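Local coordinates for fatty acid multifunctional protein (atmfp2) (Arabidopsis thaliana, PDB 2WTB) that carries out successive steps of peroxisomal fatty acid beta-oxidation during seed germination, combining enoyl-CoA hydratase and 3-hydroxyacyl-CoA dehydrogenase activities in one chain, at residues A[7-15]-A[19-27]. Numbering follows the deposited sequence.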
ATOM      1  N   GLY A   7     -22.665 -14.788   2.307  1.00 68.19           N
ATOM      2  CA  GLY A   7     -22.776 -15.189   3.698  1.00 67.36           C
ATOM      3  C   GLY A   7     -24.212 -15.200   4.185  1.00 66.45           C
ATOM      4  O   GLY A   7     -25.147 -15.123   3.387  1.00 74.59           O
ATOM      5  N   LYS A   8     -24.392 -15.286   5.499  1.00 89.62           N
ATOM      6  CA  LYS A   8     -25.727 -15.350   6.079  1.00 67.66           C
ATOM      7  C   LYS A   8     -25.786 -14.686   7.451  1.00 63.86           C
ATOM      8  O   LYS A   8     -24.825 -14.052   7.888  1.00 63.22           O
ATOM      9  CB  LYS A   8     -26.177 -16.807   6.201  1.00 56.18           C
ATOM     10  CG  LYS A   8     -25.325 -17.636   7.151  1.00 56.49           C
ATOM     11  CD  LYS A   8     -25.812 -19.078   7.232  1.00 64.72           C
ATOM     12  CE  LYS A   8     -24.861 -19.942   8.055  1.00 68.06           C
ATOM     13  NZ  LYS A   8     -25.369 -21.329   8.246  1.00 63.45           N
ATOM     14  N   THR A   9     -26.928 -14.830   8.115  1.00 52.89           N
ATOM     15  CA  THR A   9     -27.086 -14.402   9.500  1.00 57.83           C
ATOM     16  C   THR A   9     -27.977 -15.394  10.232  1.00 72.09           C
ATOM     17  O   THR A   9     -28.895 -15.965   9.644  1.00 80.32           O
ATOM     18  CB  THR A   9     -27.733 -13.011   9.608  1.00 65.59           C
ATOM     19  OG1 THR A   9     -29.093 -13.079   9.162  1.00 62.67           O
ATOM     20  CG2 THR A   9     -26.969 -11.990   8.775  1.00 71.92           C
ATOM     21  N   VAL A  10     -27.704 -15.599  11.514  1.00 69.72           N
ATOM     22  CA  VAL A  10     -28.532 -16.471  12.337  1.00 59.35           C
ATOM     23  C   VAL A  10     -29.112 -15.688  13.509  1.00 61.09           C
ATOM     24  O   VAL A  10     -28.387 -14.989  14.215  1.00 70.17           O
ATOM     25  CB  VAL A  10     -27.731 -17.676  12.869  1.00 64.00           C
ATOM     26  CG1 VAL A  10     -28.525 -18.410  13.940  1.00 61.61           C
ATOM     27  CG2 VAL A  10     -27.357 -18.617  11.729  1.00 58.18           C
ATOM     28  N   MET A  11     -30.422 -15.800  13.706  1.00 56.39           N
ATOM     29  CA  MET A  11     -31.084 -15.112  14.811  1.00 57.86           C
ATOM     30  C   MET A  11     -31.649 -16.102  15.823  1.00 63.44           C
ATOM     31  O   MET A  11     -32.299 -17.078  15.453  1.00 62.64           O
ATOM     32  CB  MET A  11     -32.197 -14.195  14.293  1.00 58.29           C
ATOM     33  CG  MET A  11     -33.129 -13.676  15.378  1.00 59.12           C
ATOM     34  SD  MET A  11     -34.525 -12.734  14.724  1.00 73.94           S
ATOM     35  CE  MET A  11     -33.833 -11.090  14.658  1.00 77.18           C
ATOM     36  N   GLU A  12     -31.392 -15.842  17.101  1.00 67.06           N
ATOM     37  CA  GLU A  12     -31.900 -16.688  18.174  1.00 68.13           C
ATOM     38  C   GLU A  12     -32.510 -15.840  19.286  1.00 61.94           C
ATOM     39  O   GLU A  12     -31.897 -14.884  19.755  1.00 60.01           O
ATOM     40  CB  GLU A  12     -30.786 -17.576  18.729  1.00 74.08           C
ATOM     41  CG  GLU A  12     -30.175 -18.502  17.688  1.00 92.75           C
ATOM     42  CD  GLU A  12     -29.075 -19.374  18.254  1.00103.51           C
ATOM     43  OE1 GLU A  12     -28.702 -19.171  19.428  1.00114.87           O
ATOM     44  OE2 GLU A  12     -28.584 -20.262  17.524  1.00 99.81           O
ATOM     45  N   VAL A  13     -33.721 -16.195  19.700  1.00 52.83           N
ATOM     46  CA  VAL A  13     -34.424 -15.443  20.732  1.00 48.14           C
ATOM     47  C   VAL A  13     -34.258 -16.089  22.101  1.00 52.92           C
ATOM     48  O   VAL A  13     -34.730 -17.201  22.335  1.00 66.63           O
ATOM     49  CB  VAL A  13     -35.926 -15.328  20.423  1.00 43.11           C
ATOM     50  CG1 VAL A  13     -36.617 -14.507  21.498  1.00 43.28           C
ATOM     51  CG2 VAL A  13     -36.142 -14.715  19.048  1.00 44.13           C
ATOM     52  N   GLY A  14     -33.587 -15.382  23.003  1.00 56.40           N
ATOM     53  CA  GLY A  14     -33.365 -15.880  24.346  1.00 54.10           C
ATOM     54  C   GLY A  14     -34.647 -15.932  25.151  1.00 56.83           C
ATOM     55  O   GLY A  14     -35.706 -15.523  24.674  1.00 58.22           O
ATOM     56  N   GLY A  15     -34.550 -16.438  26.377  1.00 61.36           N
ATOM     57  CA  GLY A  15     -35.693 -16.525  27.267  1.00 59.11           C
ATOM     58  C   GLY A  15     -36.028 -15.186  27.894  1.00 65.03           C
ATOM     59  O   GLY A  15     -37.040 -15.046  28.578  1.00 68.03           O
ATOM     60  N   ALA A  19     -33.491 -10.831  20.933  1.00 51.55           N
ATOM     61  CA  ALA A  19     -33.085 -11.526  19.721  1.00 47.80           C
ATOM     62  C   ALA A  19     -31.634 -11.202  19.371  1.00 54.33           C
ATOM     63  O   ALA A  19     -31.289 -10.046  19.127  1.00 64.23           O
ATOM     64  CB  ALA A  19     -34.011 -11.164  18.565  1.00 43.15           C
ATOM     65  N   VAL A  20     -30.791 -12.230  19.351  1.00 51.18           N
ATOM     66  CA  VAL A  20     -29.383 -12.074  19.003  1.00 45.98           C
ATOM     67  C   VAL A  20     -29.138 -12.486  17.557  1.00 51.38           C
ATOM     68  O   VAL A  20     -29.402 -13.626  17.178  1.00 68.85           O
ATOM     69  CB  VAL A  20     -28.484 -12.932  19.908  1.00 48.88           C
ATOM     70  CG1 VAL A  20     -27.017 -12.690  19.583  1.00 45.86           C
ATOM     71  CG2 VAL A  20     -28.773 -12.642  21.372  1.00 54.55           C
ATOM     72  N   ILE A  21     -28.629 -11.556  16.756  1.00 41.75           N
ATOM     73  CA  ILE A  21     -28.347 -11.816  15.350  1.00 42.92           C
ATOM     74  C   ILE A  21     -26.845 -11.884  15.110  1.00 54.85           C
ATOM     75  O   ILE A  21     -26.129 -10.912  15.353  1.00 55.70           O
ATOM     76  CB  ILE A  21     -28.937 -10.715  14.453  1.00 47.26           C
ATOM     77  CG1 ILE A  21     -30.432 -10.550  14.721  1.00 47.29           C
ATOM     78  CG2 ILE A  21     -28.681 -11.018  12.983  1.00 38.57           C
ATOM     79  CD1 ILE A  21     -31.073  -9.488  13.871  1.00 45.25           C
ATOM     80  N   THR A  22     -26.373 -13.032  14.627  1.00 51.33           N
ATOM     81  CA  THR A  22     -24.949 -13.220  14.360  1.00 51.21           C
ATOM     82  C   THR A  22     -24.633 -13.074  12.877  1.00 57.74           C
ATOM     83  O   THR A  22     -25.213 -13.763  12.038  1.00 60.73           O
ATOM     84  CB  THR A  22     -24.445 -14.599  14.839  1.00 53.17           C
ATOM     85  OG1 THR A  22     -24.815 -14.806  16.208  1.00 47.03           O
ATOM     86  CG2 THR A  22     -22.929 -14.690  14.707  1.00 41.64           C
ATOM     87  N   LEU A  23     -23.710 -12.172  12.559  1.00 53.10           N
ATOM     88  CA  LEU A  23     -23.272 -11.981  11.185  1.00 44.06           C
ATOM     89  C   LEU A  23     -22.251 -13.049  10.819  1.00 53.94           C
ATOM     90  O   LEU A  23     -21.200 -13.163  11.452  1.00 62.40           O
ATOM     91  CB  LEU A  23     -22.672 -10.587  11.000  1.00 44.04           C
ATOM     92  CG  LEU A  23     -23.514  -9.399  11.480  1.00 48.44           C
ATOM     93  CD1 LEU A  23     -22.734  -8.102  11.333  1.00 51.54           C
ATOM     94  CD2 LEU A  23     -24.839  -9.319  10.735  1.00 36.46           C
ATOM     95  N   ILE A  24     -22.563 -13.834   9.795  1.00 52.38           N
ATOM     96  CA  ILE A  24     -21.723 -14.964   9.424  1.00 59.52           C
ATOM     97  C   ILE A  24     -21.305 -14.918   7.958  1.00 61.72           C
ATOM     98  O   ILE A  24     -22.046 -15.351   7.076  1.00 63.08           O
ATOM     99  CB  ILE A  24     -22.440 -16.298   9.702  1.00 53.78           C
ATOM    100  CG1 ILE A  24     -22.975 -16.323  11.133  1.00 54.15           C
ATOM    101  CG2 ILE A  24     -21.504 -17.467   9.459  1.00 51.23           C
ATOM    102  CD1 ILE A  24     -23.704 -17.595  11.481  1.00 67.27           C
ATOM    103  N   ASN A  25     -20.112 -14.395   7.704  1.00 59.09           N
ATOM    104  CA  ASN A  25     -19.574 -14.339   6.353  1.00 65.90           C
ATOM    105  C   ASN A  25     -18.054 -14.195   6.353  1.00 73.88           C
ATOM    106  O   ASN A  25     -17.528 -13.109   6.106  1.00 77.30           O
ATOM    107  CB  ASN A  25     -20.216 -13.198   5.563  1.00 64.95           C
ATOM    108  CG  ASN A  25     -19.805 -13.199   4.104  1.00 77.50           C
ATOM    109  OD1 ASN A  25     -19.571 -14.255   3.517  1.00 91.51           O
ATOM    110  ND2 ASN A  25     -19.716 -12.013   3.510  1.00 73.23           N
ATOM    111  N   PRO A  26     -17.343 -15.298   6.630  1.00 68.96           N
ATOM    112  CA  PRO A  26     -15.877 -15.319   6.678  1.00 72.14           C
ATOM    113  C   PRO A  26     -15.281 -14.718   5.411  1.00 77.67           C
ATOM    114  O   PRO A  26     -15.917 -14.778   4.359  1.00 82.65           O
ATOM    115  CB  PRO A  26     -15.556 -16.812   6.750  1.00 79.41           C
ATOM    116  CG  PRO A  26     -16.759 -17.424   7.373  1.00 77.65           C
ATOM    117  CD  PRO A  26     -17.925 -16.629   6.873  1.00 72.45           C
ATOM    118  N   PRO A  27     -14.059 -14.170   5.495  1.00 75.92           N
ATOM    119  CA  PRO A  27     -13.156 -14.172   6.654  1.00 76.86           C
ATOM    120  C   PRO A  27     -13.519 -13.178   7.757  1.00 75.62           C
ATOM    121  O   PRO A  27     -13.346 -13.497   8.933  1.00 76.45           O
ATOM    122  CB  PRO A  27     -11.804 -13.769   6.044  1.00 77.43           C
ATOM    123  CG  PRO A  27     -11.984 -13.853   4.553  1.00 76.84           C
ATOM    124  CD  PRO A  27     -13.422 -13.568   4.317  1.00 76.77           C
TER
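K8, V10 and E12 pair with I24, T22 and V20 as the three hydrogen-bonded pairs of an antiparallel hairpin, each pair closed by two backbone bonds, one in either direction. At the open end K8 N gives a nearly straight bond to I24 O (2.8 Å, 175° at the hydrogen), and I24 N returns one to K8 O. V10 N meets T22 O in the carbonyl plane, on a lone pair, while T22 N reaches V10 O at 2.8 Å; E12 and V20 exchange the last two. Carbonyls also receive CA-H groups from the intervening pairs: T9 CA lies 3.2 Å from T22 O and M11 CA 3.3 Å from V20 O. Beyond K8, N25 OD1 takes a weak bond from G7 N, whereas N25 ND2 is hydrogen-bonded to S30 O. The hairpin forms one margin of the main sheet in the crotonase-type hydratase/isomerase domain: strand 8-13 is outermost, and strand 18-24 continues the sheet through A19, I21 and L23, which bond to the parallel strand 54-59. Helix 33-46 covers the face bearing T9 and I21, where N42 ND2 is hydrogen-bonded to T9 OG1. T9 CG2 lies beside L23 CD2 (3.9 Å). On this same face M11 sets off with CG anti to its N (chi1 167°) and bends at chi3 (-88°), bringing CE against I21 CD1, with A19 CB 3.9 Å away. Cut back to an alanine, M11 would lose CG, SD and CE, which would probably leave I21 CD1 and A19 CB without this apolar cover. On the opposite face, which carries K8, V10 and I24, V10 CG2 touches I24 CD1 at 3.8 Å, and the extended K8 chain starts alongside I24, K8 CG 4.1 Å from I24 CB.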